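Local coordinates for protein transcriptional repressor (Vibrio fischeri, PDB 3KV1) that probably binds a sugar-type effector through this domain and DNA through another to regulate transcription, as in other members of the SorC family, at residues N21-L26 / I221-A226; L44-L49 / K109-S114; V61-N66 / P121-D126; Q145-E150 / M215-Q220; G169-K174 / R207-G212. One frame throughout, in Å; residues are numbered along the deposited sequence.

How the contacts relate
From the N terminus, 21-26 opens the longest loop, which closes only at 221-226 (contact 1) and holds all the other contacts inside it. Contact 2 opens at 44-49 and contact 3 at 61-66, before contact 2 closes at 109-114 and contact 3 at 121-126, so these two cross. Contact 4 then spans 145-150 to 215-220, with contact 5 (169-174 with 207-212) nested within it. Helix 34-52, which carries one side of contact 2, packs on the strands of contact 1; contact 4 lies just ahead of strand 223-227 and touches contact 1. Contacts 3 and 5 adjoin through backbone bonds between 122-124 and 209-211, across the chain's centre from contact 1; contact 2 lies opposite contact 5.

Contact 1 of 5, residues N21-L26 / I221-A226; sequences NLKRAL and IPNVVA
K23 and N223 bring the backbones closest, with CA to CA 8.3 Å; the strands that follow them, 24-28 and 223-227, both pair in parallel with 248-252. At the N-terminal ends of these strands the side chain of K23 bridges the gap. Its CG lies anti to the carbonyl carbon (chi1 -76°), and from there the chain runs out extended to P222 and N223, meeting the N223 side chain at about a right angle. NZ of K23 donates to OD1 of N223 at 2.8 Å. It approaches from above the carbonyl plane of the amide, 42° out of it, rather than along a lone pair. A second, weak bond runs from K23 NZ to P222 O at 3.2 Å, so the ammonium group bridges a side-chain and a main-chain oxygen of adjacent residues. The methylenes follow the same path: CD of K23 is 3.5 Å from N223 OD1, and CE is 3.4 Å from P222 O. What fixes the amide of N223 is its other end, where ND2 donates to O of E150 and thus presents OD1 to the lysine. The contact is small and lies at the surface, so the lysine's charge is probably well solvated. Beneath it, Y48 of helix 34-52 packs on L26, N223 and V225, while the backbones of K23 and R24 are tied to D247, just ahead of strand 248-252. On its far flank, strand 223-227 lies against strand 151-158, with N223 touching F151 and V224 touching V154.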
# COMPACT_ATOMS: atom_id res chain seq x y z
N ASN A 21 18.12 27.61 -13.47
CA ASN A 21 18.96 27.09 -12.39
C ASN A 21 18.76 25.59 -12.16
O ASN A 21 18.59 25.14 -11.04
CB ASN A 21 18.63 27.84 -11.12
CG ASN A 21 19.85 28.40 -10.47
OD1 ASN A 21 20.46 27.74 -9.62
ND2 ASN A 21 20.23 29.61 -10.88
N LEU A 22 18.77 24.81 -13.24
CA LEU A 22 18.59 23.38 -13.11
C LEU A 22 19.93 22.71 -13.01
O LEU A 22 20.97 23.28 -13.38
CB LEU A 22 17.90 22.82 -14.35
CG LEU A 22 16.54 23.49 -14.64
CD1 LEU A 22 16.06 23.16 -16.08
CD2 LEU A 22 15.56 22.97 -13.61
N LYS A 23 19.91 21.48 -12.54
CA LYS A 23 21.04 20.57 -12.68
C LYS A 23 21.12 20.00 -14.10
O LYS A 23 22.21 19.81 -14.64
CB LYS A 23 20.89 19.40 -11.69
CG LYS A 23 21.21 19.80 -10.24
CD LYS A 23 21.40 18.54 -9.32
CE LYS A 23 21.40 18.85 -7.82
NZ LYS A 23 21.74 17.57 -7.09
N ARG A 24 19.96 19.70 -14.68
CA ARG A 24 19.86 19.05 -15.98
C ARG A 24 18.56 19.47 -16.64
O ARG A 24 17.60 19.85 -15.97
CB ARG A 24 19.82 17.51 -15.85
CG ARG A 24 21.13 16.81 -15.57
CD ARG A 24 22.13 16.92 -16.73
NE ARG A 24 21.80 16.11 -17.90
CZ ARG A 24 22.04 14.80 -17.99
NH1 ARG A 24 22.59 14.13 -16.98
NH2 ARG A 24 21.72 14.15 -19.11
N ALA A 25 18.53 19.38 -17.97
CA ALA A 25 17.30 19.43 -18.73
C ALA A 25 17.39 18.29 -19.73
O ALA A 25 18.44 18.11 -20.39
CB ALA A 25 17.17 20.79 -19.42
N LEU A 26 16.36 17.46 -19.75
CA LEU A 26 16.31 16.30 -20.64
C LEU A 26 15.20 16.61 -21.68
O LEU A 26 14.01 16.60 -21.34
CB LEU A 26 15.93 15.06 -19.82
CG LEU A 26 16.86 14.83 -18.59
CD1 LEU A 26 16.39 13.60 -17.81
CD2 LEU A 26 18.27 14.62 -19.11
N ILE A 221 14.75 18.20 -1.27
CA ILE A 221 15.14 16.93 -1.87
C ILE A 221 16.21 17.27 -2.93
O ILE A 221 16.01 18.14 -3.75
CB ILE A 221 13.91 16.18 -2.49
CG1 ILE A 221 13.06 15.58 -1.36
CG2 ILE A 221 14.35 15.10 -3.50
CD1 ILE A 221 11.83 14.83 -1.85
N PRO A 222 17.37 16.58 -2.88
CA PRO A 222 18.48 17.01 -3.76
C PRO A 222 18.19 16.94 -5.26
O PRO A 222 18.72 17.75 -6.00
CB PRO A 222 19.59 15.99 -3.44
CG PRO A 222 19.29 15.54 -2.03
CD PRO A 222 17.79 15.57 -1.89
N ASN A 223 17.38 15.98 -5.70
CA ASN A 223 17.19 15.79 -7.13
C ASN A 223 15.73 15.59 -7.49
O ASN A 223 15.28 14.45 -7.66
CB ASN A 223 17.99 14.57 -7.62
CG ASN A 223 19.49 14.72 -7.40
OD1 ASN A 223 20.14 15.52 -8.07
ND2 ASN A 223 20.02 14.00 -6.43
N VAL A 224 15.01 16.70 -7.61
CA VAL A 224 13.59 16.67 -7.99
C VAL A 224 13.55 16.61 -9.50
O VAL A 224 13.99 17.54 -10.20
CB VAL A 224 12.88 17.91 -7.44
CG1 VAL A 224 11.46 18.03 -7.97
CG2 VAL A 224 12.89 17.85 -5.85
N VAL A 225 13.05 15.49 -10.01
CA VAL A 225 12.94 15.29 -11.45
C VAL A 225 11.48 15.50 -11.81
O VAL A 225 10.61 14.74 -11.36
CB VAL A 225 13.27 13.84 -11.81
CG1 VAL A 225 13.05 13.64 -13.34
CG2 VAL A 225 14.70 13.46 -11.36
N ALA A 226 11.21 16.51 -12.62
CA ALA A 226 9.83 16.89 -12.92
C ALA A 226 9.59 16.70 -14.41
O ALA A 226 10.42 17.07 -15.27
CB ALA A 226 9.55 18.33 -12.50

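Contact 2 of 5, residues L44-L49 / K109-S114; sequences LVSSYL and KKYGGS
Helix 34-52 meets the C-terminal end of helix 100-111 here, where S46 and L49 receive K110 and Y111 in a buried contact. K110, its CG anti to the backbone N (chi1 172°), stretches fully extended to S46, and in the modelled conformer of S46, one of two, NZ of K110 donates to S46 OG at 2.7 Å. The same ammonium group also bonds to the carbonyl oxygens of V70 and H73, and these two bonds do not involve the serine hydroxyl. V70 lies near the C-terminal end of helix 65-72, where the helix dipole would probably steady a positive charge. Helix 100-111 is the connection of a beta-alpha-beta crossover between the parallel strands 83-86 and 114-116 of this Rossmann-like sheet, and G112, with positive phi, ends it. Y111, the last helical residue, points its ring across to the other helix. OH of Y111 donates to S46 O at 3.0 Å, lying in the carbonyl plane and on a lone pair, with a C=O...donor angle of 107°. S46 O lies at the ring edge, near its plane. L49 crosses the tyrosine at about a right angle, and its CB is 3.9 Å from Y111 CZ and 3.5 Å from Y111 OH. V77 closes on S46 and Y111 alike, with R80 also against the tyrosine, while V45 and Y48 turn to strand 223-227.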
# COMPACT_ATOMS: atom_id res chain seq x y z
N LEU A 44 14.07 9.26 -21.41
CA LEU A 44 15.24 10.01 -21.01
C LEU A 44 15.33 9.94 -19.49
O LEU A 44 16.43 9.84 -18.93
CB LEU A 44 15.08 11.47 -21.43
CG LEU A 44 15.01 11.66 -22.96
CD1 LEU A 44 14.83 13.16 -23.25
CD2 LEU A 44 16.26 11.12 -23.65
N VAL A 45 14.19 10.01 -18.82
CA VAL A 45 14.22 9.94 -17.34
C VAL A 45 14.68 8.55 -16.86
O VAL A 45 15.43 8.43 -15.87
CB VAL A 45 12.85 10.30 -16.74
CG1 VAL A 45 12.87 10.08 -15.21
CG2 VAL A 45 12.51 11.75 -17.07
N SER A 46 14.24 7.50 -17.56
CA SER A 46 14.62 6.11 -17.23
C SER A 46 16.14 5.93 -17.27
O SER A 46 16.76 5.31 -16.38
CB SER A 46 13.97 5.11 -18.19
OG SER A 46 14.33 3.75 -17.88
N SER A 47 16.75 6.47 -18.32
CA SER A 47 18.18 6.41 -18.47
C SER A 47 18.91 7.22 -17.40
O SER A 47 19.92 6.76 -16.85
CB SER A 47 18.59 6.88 -19.86
OG SER A 47 19.99 6.87 -19.93
N TYR A 48 18.40 8.42 -17.11
CA TYR A 48 18.95 9.25 -16.04
C TYR A 48 18.93 8.47 -14.71
O TYR A 48 19.93 8.43 -13.99
CB TYR A 48 18.20 10.60 -15.94
CG TYR A 48 18.48 11.36 -14.65
CD1 TYR A 48 19.56 12.23 -14.56
CD2 TYR A 48 17.66 11.20 -13.55
CE1 TYR A 48 19.82 12.91 -13.35
CE2 TYR A 48 17.90 11.88 -12.37
CZ TYR A 48 18.98 12.71 -12.28
OH TYR A 48 19.21 13.36 -11.07
N LEU A 49 17.80 7.86 -14.37
CA LEU A 49 17.74 7.08 -13.13
C LEU A 49 18.65 5.87 -13.17
O LEU A 49 19.32 5.53 -12.17
CB LEU A 49 16.32 6.62 -12.84
CG LEU A 49 15.35 7.73 -12.44
CD1 LEU A 49 13.97 7.11 -12.23
CD2 LEU A 49 15.82 8.40 -11.14
N LYS A 109 10.26 -3.33 -9.36
CA LYS A 109 10.47 -4.51 -10.15
C LYS A 109 11.48 -4.27 -11.26
O LYS A 109 12.34 -5.12 -11.54
CB LYS A 109 9.15 -4.99 -10.73
CG LYS A 109 9.33 -6.20 -11.62
CD LYS A 109 8.00 -6.77 -12.11
CE LYS A 109 8.22 -7.94 -13.07
NZ LYS A 109 6.95 -8.34 -13.75
N LYS A 110 11.35 -3.11 -11.90
CA LYS A 110 12.19 -2.71 -13.03
C LYS A 110 13.64 -2.50 -12.65
O LYS A 110 14.55 -2.99 -13.34
CB LYS A 110 11.62 -1.40 -13.62
CG LYS A 110 12.53 -0.77 -14.68
CD LYS A 110 11.88 0.48 -15.35
CE LYS A 110 12.81 1.08 -16.40
NZ LYS A 110 12.23 2.32 -16.97
N TYR A 111 13.86 -1.77 -11.55
CA TYR A 111 15.22 -1.36 -11.16
C TYR A 111 15.85 -2.33 -10.19
O TYR A 111 17.04 -2.23 -9.89
CB TYR A 111 15.19 0.04 -10.55
CG TYR A 111 15.07 1.12 -11.63
CD1 TYR A 111 13.83 1.65 -11.98
CD2 TYR A 111 16.21 1.60 -12.28
CE1 TYR A 111 13.72 2.61 -12.97
CE2 TYR A 111 16.11 2.59 -13.28
CZ TYR A 111 14.85 3.08 -13.61
OH TYR A 111 14.73 4.03 -14.60
N GLY A 112 15.06 -3.29 -9.73
CA GLY A 112 15.55 -4.29 -8.80
C GLY A 112 15.66 -3.90 -7.33
O GLY A 112 16.57 -4.38 -6.65
N GLY A 113 14.75 -3.09 -6.82
CA GLY A 113 14.77 -2.76 -5.40
C GLY A 113 13.47 -3.01 -4.64
O GLY A 113 12.85 -4.06 -4.83
N SER A 114 13.05 -2.07 -3.79
CA SER A 114 11.87 -2.26 -2.96
C SER A 114 10.94 -1.06 -3.01
O SER A 114 11.35 0.01 -3.43
CB SER A 114 12.27 -2.49 -1.51
OG SER A 114 12.95 -1.36 -1.02

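Contact 3 of 5, residues V61-N66 / P121-D126; sequences VGQGQN and PAYVND
A122, just past P121, is the first residue of 121-126 to meet Q63, its CB 4.4 Å from Q63 OE1. That methyl group also lies over one face of the neighbouring Y123 ring, offset toward its rim. Y123 carries the contact. Its ring reaches toward Q63 with CG anti to the carbonyl carbon (chi1 -57°), and the two side chains come at each other from opposite directions. NE2 of Q63 donates to Y123 OH at 2.9 Å, with an N-H...O angle of 149°; the hydroxyl oxygen lies close to the amide plane, while the ring is turned 70° from that plane. The main polar partner of the hydroxyl is NE2 of H164, whose ring also meets that of Y123. Q63 NE2 in turn also bonds a glycerol, probably from the crystallisation liquor. Q63 lies in the loop that leaves the end of strand 58-61 for helix 65-72, with G64 at the N-cap. In Rossmann-like folds such strand-to-helix loops commonly line the binding site, so the glycerol may mark a pocket, consistent with the sugar binding expected of the family. Further on, O of Y123 accepts a hydrogen bond from H136 of the second subunit, and V124 packs on that same histidine as well as on L129, R130 and F133 of helix 127-134. D126 is the N-cap residue of that helix, its OD1 bonded to S128 N.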
# COMPACT_ATOMS: atom_id res chain seq x y z
N VAL A 61 8.04 9.29 -4.91
CA VAL A 61 7.37 9.11 -6.19
C VAL A 61 5.95 9.70 -6.15
O VAL A 61 5.18 9.40 -5.24
CB VAL A 61 7.31 7.60 -6.52
CG1 VAL A 61 6.47 7.33 -7.79
CG2 VAL A 61 8.75 7.00 -6.67
N GLY A 62 5.62 10.56 -7.11
CA GLY A 62 4.26 11.11 -7.19
C GLY A 62 3.37 10.27 -8.08
O GLY A 62 3.69 9.14 -8.42
N GLN A 63 2.21 10.81 -8.46
CA GLN A 63 1.23 9.95 -9.11
C GLN A 63 1.03 10.39 -10.55
O GLN A 63 1.59 11.40 -10.99
CB GLN A 63 -0.11 10.00 -8.38
CG GLN A 63 -0.75 11.36 -8.29
CD GLN A 63 -2.14 11.32 -7.66
OE1 GLN A 63 -2.49 10.40 -6.91
NE2 GLN A 63 -2.93 12.36 -7.93
N GLY A 64 0.22 9.64 -11.28
CA GLY A 64 -0.22 10.12 -12.59
C GLY A 64 0.54 9.61 -13.81
O GLY A 64 1.53 8.87 -13.70
N GLN A 65 0.05 10.01 -15.00
CA GLN A 65 0.55 9.43 -16.24
C GLN A 65 2.00 9.76 -16.61
O GLN A 65 2.68 8.91 -17.21
CB GLN A 65 -0.38 9.81 -17.39
CG GLN A 65 -1.77 9.25 -17.20
CD GLN A 65 -2.70 9.70 -18.31
OE1 GLN A 65 -2.97 8.95 -19.26
NE2 GLN A 65 -3.19 10.94 -18.21
N ASN A 66 2.47 10.97 -16.31
CA ASN A 66 3.86 11.30 -16.66
C ASN A 66 4.81 10.37 -15.89
O ASN A 66 5.72 9.76 -16.45
CB ASN A 66 4.18 12.76 -16.32
CG ASN A 66 3.37 13.76 -17.16
OD1 ASN A 66 3.29 13.62 -18.37
ND2 ASN A 66 2.79 14.77 -16.51
N PRO A 121 -5.23 7.22 2.24
CA PRO A 121 -5.73 7.59 0.91
C PRO A 121 -5.09 8.89 0.41
O PRO A 121 -4.65 9.73 1.20
CB PRO A 121 -7.23 7.85 1.14
CG PRO A 121 -7.47 7.82 2.59
CD PRO A 121 -6.21 7.40 3.32
N ALA A 122 -5.10 9.07 -0.90
CA ALA A 122 -4.58 10.32 -1.51
C ALA A 122 -5.43 11.52 -1.12
O ALA A 122 -4.91 12.61 -0.87
CB ALA A 122 -4.57 10.19 -3.03
N TYR A 123 -6.75 11.32 -1.06
CA TYR A 123 -7.70 12.44 -0.91
C TYR A 123 -8.65 12.25 0.25
O TYR A 123 -9.04 11.12 0.56
CB TYR A 123 -8.55 12.62 -2.18
CG TYR A 123 -7.70 12.86 -3.40
CD1 TYR A 123 -6.86 13.96 -3.47
CD2 TYR A 123 -7.70 11.96 -4.46
CE1 TYR A 123 -6.05 14.19 -4.58
CE2 TYR A 123 -6.91 12.18 -5.58
CZ TYR A 123 -6.07 13.29 -5.63
OH TYR A 123 -5.30 13.50 -6.75
N VAL A 124 -9.02 13.36 0.90
CA VAL A 124 -10.05 13.31 1.93
C VAL A 124 -10.97 14.52 1.69
O VAL A 124 -10.61 15.46 0.99
CB VAL A 124 -9.44 13.36 3.34
CG1 VAL A 124 -8.56 12.15 3.56
CG2 VAL A 124 -8.62 14.61 3.54
N ASN A 125 -12.17 14.48 2.26
CA ASN A 125 -13.14 15.54 2.01
C ASN A 125 -13.11 16.68 3.04
O ASN A 125 -13.95 17.58 3.00
CB ASN A 125 -14.55 14.96 1.88
CG ASN A 125 -15.08 14.39 3.19
OD1 ASN A 125 -16.16 13.81 3.22
ND2 ASN A 125 -14.34 14.57 4.28
N ASP A 126 -12.12 16.64 3.94
CA ASP A 126 -12.08 17.59 5.05
C ASP A 126 -10.67 17.69 5.63
O ASP A 126 -10.06 16.68 5.94
CB ASP A 126 -13.05 17.15 6.15
CG ASP A 126 -12.70 17.73 7.52
OD1 ASP A 126 -12.52 18.96 7.64
OD2 ASP A 126 -12.62 16.94 8.48

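Contact 4 of 5, residues Q145-E150 / M215-Q220; sequences QARKAE and MEDLRQ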
# COMPACT_ATOMS: atom_id res chain seq x y z
N GLN A 145 10.45 9.20 5.42
CA GLN A 145 11.32 8.51 4.46
C GLN A 145 11.31 9.21 3.09
O GLN A 145 12.33 9.33 2.40
CB GLN A 145 10.93 7.03 4.30
CG GLN A 145 11.19 6.19 5.57
CD GLN A 145 12.59 6.43 6.14
OE1 GLN A 145 12.73 6.88 7.29
NE2 GLN A 145 13.62 6.16 5.34
N ALA A 146 10.15 9.69 2.68
CA ALA A 146 10.07 10.30 1.36
C ALA A 146 10.80 11.64 1.40
O ALA A 146 11.45 12.03 0.45
CB ALA A 146 8.60 10.47 0.92
N ARG A 147 10.73 12.33 2.54
CA ARG A 147 11.29 13.68 2.68
C ARG A 147 12.80 13.59 2.61
O ARG A 147 13.49 14.51 2.15
CB ARG A 147 10.88 14.19 4.07
CG ARG A 147 11.01 15.64 4.37
CD ARG A 147 10.29 15.94 5.70
NE ARG A 147 8.83 15.90 5.55
CZ ARG A 147 8.01 15.19 6.33
NH1 ARG A 147 8.50 14.44 7.30
NH2 ARG A 147 6.69 15.24 6.12
N LYS A 148 13.32 12.45 3.06
CA LYS A 148 14.74 12.21 3.15
C LYS A 148 15.29 11.52 1.89
O LYS A 148 16.41 11.04 1.89
CB LYS A 148 15.02 11.35 4.41
CG LYS A 148 16.49 10.99 4.64
CD LYS A 148 16.69 9.99 5.78
CE LYS A 148 18.15 9.46 5.83
NZ LYS A 148 19.13 10.47 6.44
N ALA A 149 14.50 11.45 0.81
CA ALA A 149 14.97 10.78 -0.40
C ALA A 149 15.98 11.65 -1.16
O ALA A 149 15.91 12.87 -1.15
CB ALA A 149 13.77 10.47 -1.34
N GLU A 150 16.87 10.97 -1.86
CA GLU A 150 17.82 11.62 -2.76
C GLU A 150 17.14 12.21 -4.02
O GLU A 150 17.60 13.19 -4.55
CB GLU A 150 18.88 10.59 -3.21
CG GLU A 150 19.93 10.16 -2.11
CD GLU A 150 19.47 9.00 -1.25
OE1 GLU A 150 20.33 8.42 -0.54
OE2 GLU A 150 18.28 8.62 -1.28
N MSE A 215 5.38 21.35 -0.84
CA MSE A 215 6.40 22.06 -1.62
C MSE A 215 7.72 22.21 -0.86
O MSE A 215 8.79 22.03 -1.43
CB MSE A 215 5.90 23.46 -2.02
CG MSE A 215 6.78 24.07 -3.08
SE MSE A 215 6.39 23.19 -4.76
CE MSE A 215 4.51 23.67 -4.97
N GLU A 216 7.65 22.53 0.42
CA GLU A 216 8.88 22.69 1.19
C GLU A 216 9.71 21.40 1.29
O GLU A 216 10.93 21.44 1.42
CB GLU A 216 8.59 23.25 2.58
CG GLU A 216 9.81 23.80 3.28
CD GLU A 216 10.45 24.99 2.54
OE1 GLU A 216 9.77 25.67 1.74
OE2 GLU A 216 11.65 25.25 2.78
N ASP A 217 9.04 20.25 1.26
CA ASP A 217 9.77 18.98 1.24
C ASP A 217 10.52 18.87 -0.06
O ASP A 217 11.69 18.48 -0.08
CB ASP A 217 8.83 17.78 1.38
CG ASP A 217 8.03 17.81 2.67
OD1 ASP A 217 8.59 18.16 3.74
OD2 ASP A 217 6.82 17.50 2.60
N LEU A 218 9.86 19.18 -1.18
CA LEU A 218 10.54 19.08 -2.46
C LEU A 218 11.72 20.05 -2.51
O LEU A 218 12.73 19.79 -3.18
CB LEU A 218 9.58 19.39 -3.65
CG LEU A 218 8.51 18.35 -4.00
CD1 LEU A 218 7.61 18.84 -5.20
CD2 LEU A 218 9.14 16.98 -4.32
N ARG A 219 11.61 21.19 -1.83
CA ARG A 219 12.68 22.18 -1.91
C ARG A 219 13.99 21.61 -1.32
O ARG A 219 15.08 22.01 -1.73
CB ARG A 219 12.29 23.46 -1.17
CG ARG A 219 13.17 24.68 -1.48
CD ARG A 219 12.61 25.98 -0.80
NE ARG A 219 11.24 26.26 -1.22
CZ ARG A 219 10.91 26.65 -2.45
NH1 ARG A 219 11.86 26.88 -3.36
NH2 ARG A 219 9.63 26.85 -2.76
N GLN A 220 13.87 20.70 -0.36
CA GLN A 220 15.06 20.10 0.26
C GLN A 220 15.40 18.69 -0.21
O GLN A 220 16.26 18.05 0.36
CB GLN A 220 14.98 20.14 1.80
CG GLN A 220 13.76 19.43 2.42
CD GLN A 220 13.92 17.91 2.53
OE1 GLN A 220 14.92 17.42 3.06
NE2 GLN A 220 12.90 17.17 2.08
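R147 meets both D217 and Q220, one through its guanidinium and the other through its carbonyl. NE of R147 makes a salt bridge with D217 OD1 at 2.9 Å. The carboxylate oxygen sits near the guanidinium plane, but the arginine comes to it from well above the carboxylate plane (62°). The other oxygen, D217 OD2, accepts from the backbone N of E214, so both oxygens of this buried aspartate are engaged. The glutamine bonds are less certain, since Q220 has two conformers. In the modelled one, the carbonyl O of R147, at the end of helix 137-147, is taken up by Q220 NE2 at 2.7 Å and nearly straight, 162° at the hydrogen. The same NE2 gives its second N-H to D217 O at 2.8 Å, on a lone pair in the carbonyl plane, and D217 O also accepts from Q220 N. A fold in the Q220 side chain (chi2 81°) brings the amide back toward D217 to reach both oxygens. NE2 there also packs 3.3 Å from R147 CG. The helix end 145-147 thus joins the short helix 215-219, which leads into strand 223-227; A146 rests on strands 58-61 and 83-86, and L218 on strand 185-189.

Contact 5 of 5, residues G169-K174 / R207-G212; sequences GFFTPK and RGRVIG
R209 reaches across to the backbone of F170 and the ring of F171, in the link between two helices: G169 ends helix 164-167 with a Schellman motif, and T172 is the N-cap of helix 173-181, its OG1 bonded to E175 N. R209 itself is the last residue of a 3-10 segment that begins before R207. Its CB points toward 169-174, and CG, anti to the carbonyl carbon, comes within 3.8 Å of F171 CD1. The chain bends at chi2 (-59°), which carries CD to 3.7 Å from F170 O. NE passes alongside the phenylalanine ring, and CZ stands 3.7 Å from F171 CD1, close to the plane of that ring. The two flat groups are almost perpendicular, 84° apart, with the ring edge set over one face of the guanidinium. The aromatic C-H edge, not the pi face, therefore meets the charge, so this is no cation-pi stack. NH2 turns to E175 OE2 in a salt bridge, which ties the 3-10 segment to the first turn of helix 173-181 and probably offsets much of the arginine's charge. M165 of helix 164-167 packs on R209, and L205 and M206 pack on F171. Behind the arginine, the backbone of R209 bonds to V124 and that of I211 to A122, joining this corner to the loop before helix 127-134. At the tip, NH1 of R209 donates to F170 O at 2.9 Å, with the oxygen only 5° out of the guanidinium plane.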
# COMPACT_ATOMS: atom_id res chain seq x y z
N GLY A 169 -15.57 13.13 -5.61
CA GLY A 169 -16.41 13.64 -4.54
C GLY A 169 -15.69 14.25 -3.35
O GLY A 169 -16.30 14.49 -2.29
N PHE A 170 -14.40 14.53 -3.49
CA PHE A 170 -13.65 15.07 -2.36
C PHE A 170 -13.66 16.61 -2.32
O PHE A 170 -13.33 17.21 -1.30
CB PHE A 170 -12.21 14.52 -2.37
CG PHE A 170 -12.12 13.01 -2.24
CD1 PHE A 170 -12.27 12.41 -1.01
CD2 PHE A 170 -11.82 12.22 -3.35
CE1 PHE A 170 -12.16 11.02 -0.88
CE2 PHE A 170 -11.71 10.84 -3.23
CZ PHE A 170 -11.88 10.24 -1.99
N PHE A 171 -14.05 17.23 -3.43
CA PHE A 171 -13.97 18.68 -3.57
C PHE A 171 -15.10 19.07 -4.54
O PHE A 171 -15.33 18.36 -5.51
CB PHE A 171 -12.61 18.99 -4.21
CG PHE A 171 -12.07 20.38 -3.95
CD1 PHE A 171 -12.04 20.92 -2.67
CD2 PHE A 171 -11.50 21.10 -4.99
CE1 PHE A 171 -11.49 22.18 -2.45
CE2 PHE A 171 -10.96 22.36 -4.79
CZ PHE A 171 -10.95 22.91 -3.52
N THR A 172 -15.80 20.17 -4.29
CA THR A 172 -16.89 20.56 -5.18
C THR A 172 -16.36 21.21 -6.48
O THR A 172 -15.29 21.80 -6.49
CB THR A 172 -17.90 21.54 -4.51
OG1 THR A 172 -17.30 22.82 -4.35
CG2 THR A 172 -18.36 21.04 -3.14
N PRO A 173 -17.13 21.10 -7.58
CA PRO A 173 -16.78 21.83 -8.81
C PRO A 173 -16.63 23.33 -8.51
O PRO A 173 -15.72 23.98 -9.02
CB PRO A 173 -18.01 21.59 -9.71
CG PRO A 173 -18.57 20.26 -9.23
CD PRO A 173 -18.32 20.23 -7.74
N LYS A 174 -17.53 23.87 -7.70
CA LYS A 174 -17.46 25.28 -7.32
C LYS A 174 -16.12 25.60 -6.64
O LYS A 174 -15.45 26.57 -7.00
CB LYS A 174 -18.64 25.65 -6.43
CG LYS A 174 -18.64 27.09 -5.95
CD LYS A 174 -19.93 27.39 -5.18
CE LYS A 174 -19.99 28.85 -4.68
NZ LYS A 174 -18.90 29.11 -3.69
N ARG A 207 -5.26 21.73 -1.12
CA ARG A 207 -4.25 20.95 -0.45
C ARG A 207 -4.78 20.41 0.89
O ARG A 207 -4.29 19.39 1.40
CB ARG A 207 -2.96 21.76 -0.28
CG ARG A 207 -1.76 20.95 0.17
CD ARG A 207 -0.71 21.88 0.78
NE ARG A 207 -0.35 21.45 2.13
CZ ARG A 207 0.39 22.16 2.96
NH1 ARG A 207 0.87 23.34 2.60
NH2 ARG A 207 0.66 21.69 4.17
N GLY A 208 -5.80 21.07 1.45
CA GLY A 208 -6.45 20.50 2.63
C GLY A 208 -7.15 19.17 2.34
O GLY A 208 -7.64 18.51 3.26
N ARG A 209 -7.23 18.79 1.07
CA ARG A 209 -7.90 17.55 0.70
C ARG A 209 -6.92 16.46 0.25
O ARG A 209 -7.35 15.45 -0.25
CB ARG A 209 -8.89 17.78 -0.47
CG ARG A 209 -9.90 18.88 -0.24
CD ARG A 209 -10.79 18.67 0.99
NE ARG A 209 -11.34 19.97 1.36
CZ ARG A 209 -12.50 20.46 0.94
NH1 ARG A 209 -13.32 19.75 0.16
NH2 ARG A 209 -12.84 21.68 1.30
N VAL A 210 -5.61 16.69 0.40
CA VAL A 210 -4.60 15.76 -0.12
C VAL A 210 -3.66 15.31 0.99
O VAL A 210 -3.25 16.11 1.83
CB VAL A 210 -3.71 16.40 -1.22
CG1 VAL A 210 -2.80 15.34 -1.86
CG2 VAL A 210 -4.56 17.04 -2.28
N ILE A 211 -3.31 14.02 1.00
CA ILE A 211 -2.36 13.50 1.95
C ILE A 211 -1.08 13.13 1.23
O ILE A 211 -1.07 12.25 0.38
CB ILE A 211 -2.91 12.25 2.65
CG1 ILE A 211 -4.08 12.68 3.55
CG2 ILE A 211 -1.82 11.63 3.50
CD1 ILE A 211 -4.81 11.57 4.17
N GLY A 212 -0.00 13.84 1.54
CA GLY A 212 1.26 13.54 0.88
C GLY A 212 2.27 14.60 1.26
O GLY A 212 2.03 15.36 2.20